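Local coordinates for uncharacterized protein (Legionella pneumophila subsp. pneumophila str. Philadelphia 1, PDB 4EZI) that is of unknown function but adopts the alpha/beta hydrolase fold and may act as a lipase, at residues I77-G82 with T113-Y118; S140-L145 with I176-M181. All coordinates share one frame; numbering follows the deposited sequence.

Contact 1: I77-G82 with T113-Y118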
loop_
_atom_site.group_PDB
_atom_site.type_symbol
_atom_site.label_atom_id
_atom_site.label_comp_id
_atom_site.label_asym_id
_atom_site.label_seq_id
_atom_site.Cartn_x
_atom_site.Cartn_y
_atom_site.Cartn_z
ATOM N N ILE A 77 -13.625 -3.713 -0.507
ATOM C CA ILE A 77 -12.549 -2.738 -0.372
ATOM C C ILE A 77 -11.224 -3.489 -0.446
ATOM O O ILE A 77 -11.024 -4.483 0.265
ATOM C CB ILE A 77 -12.707 -1.882 0.898
ATOM C CG1 ILE A 77 -11.728 -0.688 0.931
ATOM C CG2 ILE A 77 -12.659 -2.705 2.179
ATOM C CD1 ILE A 77 -10.385 -0.958 1.533
ATOM N N SER A 78 -10.356 -3.049 -1.362
ATOM C CA SER A 78 -9.009 -3.596 -1.476
ATOM C C SER A 78 -8.100 -2.602 -0.784
ATOM O O SER A 78 -7.990 -1.463 -1.232
ATOM C CB SER A 78 -8.626 -3.781 -2.959
ATOM O OG SER A 78 -7.357 -4.372 -3.120
ATOM N N TYR A 79 -7.460 -3.037 0.293
ATOM C CA TYR A 79 -6.609 -2.207 1.102
ATOM C C TYR A 79 -5.147 -2.674 0.968
ATOM O O TYR A 79 -4.832 -3.814 1.317
ATOM C CB TYR A 79 -7.022 -2.216 2.595
ATOM C CG TYR A 79 -6.198 -1.226 3.368
ATOM C CD1 TYR A 79 -4.969 -1.590 3.929
ATOM C CD2 TYR A 79 -6.586 0.094 3.443
ATOM C CE1 TYR A 79 -4.196 -0.663 4.589
ATOM C CE2 TYR A 79 -5.807 1.053 4.060
ATOM C CZ TYR A 79 -4.606 0.674 4.626
ATOM O OH TYR A 79 -3.825 1.619 5.256
ATOM N N GLN A 80 -4.301 -1.739 0.538
ATOM C CA GLN A 80 -2.887 -1.976 0.266
ATOM C C GLN A 80 -2.049 -1.387 1.400
ATOM O O GLN A 80 -2.008 -0.171 1.615
ATOM C CB GLN A 80 -2.541 -1.319 -1.054
ATOM C CG GLN A 80 -3.062 -2.031 -2.287
ATOM C CD GLN A 80 -4.567 -2.139 -2.353
ATOM O OE1 GLN A 80 -5.092 -3.244 -2.281
ATOM N NE2 GLN A 80 -5.264 -1.012 -2.521
ATOM N N HIS A 81 -1.357 -2.255 2.119
ATOM C CA HIS A 81 -0.610 -1.867 3.314
ATOM C C HIS A 81 0.643 -1.049 3.032
ATOM O O HIS A 81 1.177 -1.045 1.920
ATOM C CB HIS A 81 -0.277 -3.101 4.174
ATOM C CG HIS A 81 0.744 -4.019 3.574
ATOM N ND1 HIS A 81 2.093 -3.718 3.567
ATOM C CD2 HIS A 81 0.637 -5.270 3.075
ATOM C CE1 HIS A 81 2.762 -4.717 3.016
ATOM N NE2 HIS A 81 1.905 -5.685 2.733
ATOM N N GLY A 82 1.141 -0.401 4.076
ATOM C CA GLY A 82 2.351 0.392 3.984
ATOM C C GLY A 82 3.631 -0.423 4.089
ATOM O O GLY A 82 3.625 -1.643 3.999
ATOM N N THR A 113 -13.243 -7.133 2.993
ATOM C CA THR A 113 -11.968 -6.445 3.083
ATOM C C THR A 113 -10.886 -7.386 2.563
ATOM O O THR A 113 -10.705 -8.503 3.068
ATOM C CB THR A 113 -11.746 -5.948 4.532
ATOM O OG1 THR A 113 -12.838 -5.093 4.900
ATOM C CG2 THR A 113 -10.443 -5.208 4.681
ATOM N N VAL A 114 -10.185 -6.946 1.519
ATOM C CA VAL A 114 -9.231 -7.745 0.756
ATOM C C VAL A 114 -7.881 -7.063 0.887
ATOM O O VAL A 114 -7.757 -5.902 0.557
ATOM C CB VAL A 114 -9.669 -7.826 -0.716
ATOM C CG1 VAL A 114 -8.665 -8.541 -1.561
ATOM C CG2 VAL A 114 -11.060 -8.501 -0.814
HETATM N N MSE A 115 -6.873 -7.790 1.385
HETATM C CA MSE A 115 -5.603 -7.194 1.772
HETATM C C MSE A 115 -4.448 -8.044 1.261
HETATM O O MSE A 115 -4.119 -9.075 1.859
HETATM C CB MSE A 115 -5.525 -7.053 3.295
HETATM C CG MSE A 115 -6.700 -6.318 3.884
HETATM SE SE MSE A 115 -6.546 -6.067 5.798
HETATM C CE MSE A 115 -5.178 -4.743 5.788
ATOM N N PRO A 116 -3.800 -7.625 0.171
ATOM C CA PRO A 116 -2.643 -8.394 -0.307
ATOM C C PRO A 116 -1.456 -8.268 0.654
ATOM O O PRO A 116 -1.244 -7.202 1.232
ATOM C CB PRO A 116 -2.298 -7.747 -1.643
ATOM C CG PRO A 116 -2.822 -6.334 -1.517
ATOM C CD PRO A 116 -4.085 -6.468 -0.706
ATOM N N ASP A 117 -0.632 -9.309 0.740
ATOM C CA ASP A 117 0.616 -9.204 1.479
ATOM C C ASP A 117 1.724 -8.500 0.711
ATOM O O ASP A 117 2.613 -7.904 1.317
ATOM C CB ASP A 117 1.138 -10.590 1.910
ATOM C CG ASP A 117 0.292 -11.273 2.947
ATOM O OD1 ASP A 117 -0.515 -10.617 3.640
ATOM O OD2 ASP A 117 0.465 -12.502 3.102
ATOM N N TYR A 118 1.678 -8.630 -0.609
ATOM C CA TYR A 118 2.709 -8.233 -1.598
ATOM C C TYR A 118 3.741 -9.353 -1.796
ATOM O O TYR A 118 3.940 -10.229 -0.956
ATOM C CB TYR A 118 3.479 -6.961 -1.264
ATOM C CG TYR A 118 2.697 -5.702 -1.056
ATOM C CD1 TYR A 118 1.526 -5.430 -1.719
ATOM C CD2 TYR A 118 3.208 -4.725 -0.223
ATOM C CE1 TYR A 118 0.853 -4.229 -1.523
ATOM C CE2 TYR A 118 2.561 -3.523 -0.050
ATOM C CZ TYR A 118 1.368 -3.261 -0.693
ATOM O OH TYR A 118 0.727 -2.042 -0.531
HETATM O O HOH W 1 -2.459 -4.942 2.145
#

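Contact 2: S140-L145 with I176-M181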
loop_
_atom_site.group_PDB
_atom_site.type_symbol
_atom_site.label_atom_id
_atom_site.label_comp_id
_atom_site.label_asym_id
_atom_site.label_seq_id
_atom_site.Cartn_x
_atom_site.Cartn_y
_atom_site.Cartn_z
ATOM N N SER A 140 0.145 -7.622 -8.435
ATOM C CA SER A 140 -0.083 -8.464 -7.283
ATOM C C SER A 140 -1.370 -8.061 -6.552
ATOM O O SER A 140 -2.072 -8.926 -6.028
ATOM C CB SER A 140 1.115 -8.485 -6.323
ATOM O OG SER A 140 1.311 -7.231 -5.700
ATOM N N SER A 141 -1.689 -6.771 -6.541
ATOM C CA SER A 141 -2.883 -6.308 -5.864
ATOM C C SER A 141 -4.142 -6.644 -6.689
ATOM O O SER A 141 -5.164 -7.060 -6.133
ATOM C CB SER A 141 -2.765 -4.814 -5.602
ATOM O OG SER A 141 -1.718 -4.507 -4.705
ATOM N N ILE A 142 -4.070 -6.481 -8.005
ATOM C CA ILE A 142 -5.210 -6.852 -8.864
ATOM C C ILE A 142 -5.490 -8.353 -8.799
ATOM O O ILE A 142 -6.637 -8.795 -8.677
ATOM C CB ILE A 142 -4.985 -6.392 -10.305
ATOM C CG1 ILE A 142 -5.022 -4.868 -10.357
ATOM C CG2 ILE A 142 -6.021 -7.046 -11.231
ATOM C CD1 ILE A 142 -4.608 -4.268 -11.703
ATOM N N ASP A 143 -4.428 -9.141 -8.887
ATOM C CA ASP A 143 -4.602 -10.599 -8.859
ATOM C C ASP A 143 -5.164 -11.080 -7.515
ATOM O O ASP A 143 -5.960 -12.013 -7.480
ATOM C CB ASP A 143 -3.303 -11.300 -9.226
ATOM C CG ASP A 143 -2.932 -11.102 -10.701
ATOM O OD1 ASP A 143 -3.838 -10.803 -11.511
ATOM O OD2 ASP A 143 -1.732 -11.287 -11.035
HETATM N N MSE A 144 -4.757 -10.431 -6.427
HETATM C CA MSE A 144 -5.352 -10.705 -5.110
HETATM C C MSE A 144 -6.861 -10.442 -5.126
HETATM O O MSE A 144 -7.646 -11.234 -4.634
HETATM C CB MSE A 144 -4.669 -9.840 -4.048
HETATM C CG MSE A 144 -5.312 -9.924 -2.675
HETATM SE SE MSE A 144 -4.903 -11.559 -1.756
HETATM C CE MSE A 144 -6.287 -11.391 -0.429
ATOM N N LEU A 145 -7.264 -9.325 -5.705
ATOM C CA LEU A 145 -8.670 -8.964 -5.785
ATOM C C LEU A 145 -9.444 -10.024 -6.550
ATOM O O LEU A 145 -10.511 -10.477 -6.102
ATOM C CB LEU A 145 -8.823 -7.577 -6.417
ATOM C CG LEU A 145 -10.260 -7.141 -6.713
ATOM C CD1 LEU A 145 -11.105 -7.047 -5.444
ATOM C CD2 LEU A 145 -10.225 -5.819 -7.503
ATOM N N ILE A 176 -2.656 3.723 -6.212
ATOM C CA ILE A 176 -2.658 4.512 -7.443
ATOM C C ILE A 176 -2.270 3.658 -8.655
ATOM O O ILE A 176 -2.930 3.728 -9.698
ATOM C CB ILE A 176 -1.733 5.723 -7.303
ATOM C CG1 ILE A 176 -2.358 6.798 -6.417
ATOM C CG2 ILE A 176 -1.323 6.303 -8.684
ATOM C CD1 ILE A 176 -3.511 7.601 -7.157
ATOM N N VAL A 177 -1.228 2.835 -8.533
ATOM C CA VAL A 177 -0.799 2.022 -9.677
ATOM C C VAL A 177 -1.790 0.885 -9.980
ATOM O O VAL A 177 -2.021 0.544 -11.150
ATOM C CB VAL A 177 0.677 1.548 -9.568
ATOM C CG1 VAL A 177 1.594 2.770 -9.506
ATOM C CG2 VAL A 177 0.904 0.587 -8.393
HETATM N N MSE A 178 -2.430 0.348 -8.944
HETATM C CA MSE A 178 -3.515 -0.615 -9.119
HETATM C C MSE A 178 -4.673 0.038 -9.892
HETATM O O MSE A 178 -5.217 -0.558 -10.822
HETATM C CB MSE A 178 -3.993 -1.066 -7.740
HETATM C CG MSE A 178 -5.169 -2.016 -7.784
HETATM SE SE MSE A 178 -5.764 -2.421 -6.000
HETATM C CE MSE A 178 -6.971 -3.825 -6.521
ATOM N N PHE A 179 -5.069 1.222 -9.466
ATOM C CA PHE A 179 -6.144 1.982 -10.131
ATOM C C PHE A 179 -5.836 2.215 -11.619
ATOM O O PHE A 179 -6.667 1.947 -12.496
ATOM C CB PHE A 179 -6.274 3.288 -9.378
ATOM C CG PHE A 179 -7.400 4.215 -9.816
ATOM C CD1 PHE A 179 -8.581 3.787 -10.420
ATOM C CD2 PHE A 179 -7.256 5.559 -9.538
ATOM C CE1 PHE A 179 -9.591 4.705 -10.721
ATOM C CE2 PHE A 179 -8.269 6.464 -9.807
ATOM C CZ PHE A 179 -9.427 6.028 -10.413
ATOM N N GLU A 180 -4.608 2.660 -11.907
ATOM C CA GLU A 180 -4.181 2.900 -13.262
ATOM C C GLU A 180 -4.282 1.636 -14.099
ATOM O O GLU A 180 -4.779 1.666 -15.239
ATOM C CB GLU A 180 -2.748 3.467 -13.258
ATOM C CG GLU A 180 -2.208 3.781 -14.620
ATOM C CD GLU A 180 -0.810 4.307 -14.583
ATOM O OE1 GLU A 180 -0.035 3.852 -13.711
ATOM O OE2 GLU A 180 -0.469 5.155 -15.434
HETATM N N MSE A 181 -3.784 0.530 -13.565
HETATM C CA MSE A 181 -3.760 -0.725 -14.289
HETATM C C MSE A 181 -5.148 -1.318 -14.471
HETATM O O MSE A 181 -5.424 -1.915 -15.511
HETATM C CB MSE A 181 -2.817 -1.718 -13.613
HETATM C CG MSE A 181 -2.603 -3.005 -14.395
HETATM SE SE MSE A 181 -1.334 -4.221 -13.575
HETATM C CE MSE A 181 0.336 -3.302 -14.038
#

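Contact 1: I77-G82 with T113-Y118
The rings of His81 and Tyr118 overlap in part and obliquely, their side chains running in opposite senses, with planes 37° apart and centroids 4.1 Å apart. Tyr118 CE2 lies over one face of the imidazole, near its border, and His81 CE1 comes within 3.3 Å of Tyr118 CD2. The imidazole in turn lies over one face of the phenol, whose ring also meets that of His129. Both nitrogens of the imidazole donate at its edge, nearly in the ring plane. His81 NE2 gives a straight bond of 2.7 Å to Asp117 O, arriving well above that carbonyl's plane, and ND1 bonds Gly82 O on a lone pair, so the two bonds fix the ring's rotation. The imidazole reaches Asp117 because a chi1 of 70° tucks CG over the backbone. Tyr118 OH in turn donates to His81 O in the carbonyl plane (2.7 Å) and has a second partner in Ser174; Gln80 CB lies at the edge of the phenol ring.

Before these loops, 77-80 and 113-116 run as parallel strands, bonded through Val114 N to Ile77 O and Tyr79 N to Val114 O, both 2.9 Å. Where they diverge, one water links Tyr79 O, His81 N and Pro116 O. Ile77 CG2 lies beside Thr113 OG1, a hydroxyl hydrogen-bonded to Tyr111 O, on one face of the sheet, where Met115 CE also meets Tyr79 CD1 at 3.7 Å. On the opposite face, Ser78 OG donates to Gln80 OE1.

The pair belongs to a beta-alpha-beta unit whose helix 99-108 covers the Ile77 and Thr113 face, Tyr101 stacking on Tyr79. Helix 170-185 packs on Ser78 and Gln80, and strand 162-168, leading to a probable nucleophile elbow at Ser169, flanks 74-80.

Contact 2: S140-L145 with I176-M181
Met178, a selenomethionine, pushes its whole side chain from helix 170-185 into a hollow on helix 134-154 formed by Ser141, Ile142 and Leu145. With CG anti to the backbone N (chi1 177°) and the chain extended beyond it, the side chain reaches across the gap as a straight rod. Its successive atoms meet different walls: CG lies 3.8 Å from Ile142 CG1, SE comes 3.9 Å from Ser141 CB, and the methyl CE ends against Leu145 CD2 at 3.9 Å. The same CE also lies 3.7 Å from the backbone carbonyl Ser141 O, at the back of the hollow. Leu145 crosses the rod at about a right angle, while Ile142 meets it obliquely.

These two helices lie on the same side of the central sheet of an alpha/beta hydrolase fold, and helix 170-185 follows the probable nucleophile elbow around Ser169. Their short segments approach to 9.7 Å between axes and cross at -69°, a steep angle that leaves a compact patch of contact. No hydrogen bond joins them across this patch. Below it, strand 74-80 supplies a floor: Ser78 and Gln80 touch Met178, and Ile76 touches Leu145.

A second bump points the other way. Ile142, its chain extended through CD1 (chi2 172°), sets that methyl against the base of Met181, 3.6 Å from CG and 3.7 Å from CB. The selenium of Met181, also a selenomethionine, lies close to the same methyl. Ile142 is thus wedged between Met178 and Met181, one helical turn apart, and its side chain also touches Tyr186. The hydroxyl of Ser141 is bonded within its own helix, to Leu137 O.

Overall arrangement
Both segments of contact 1 precede those of contact 2 in the chain: strand 112-116 leads on to helix 134-154, and strand 162-168 and helix 170-185 follow. The centres lie about 10 Å apart and the two contacts touch directly. Contact 1 joins neighbouring strands of the central sheet, and contact 2 joins two helices packed on its Ser78 and Gln80 face. Gln80 CG meets Ser141 OG at 3.7 Å, and Val114 CG1 meets Met144 CG at 3.8 Å. Sheet and helix layer thus form one continuous buried core beside the probable nucleophile elbow at Ser169, the layered architecture expected of the alpha/beta hydrolase fold.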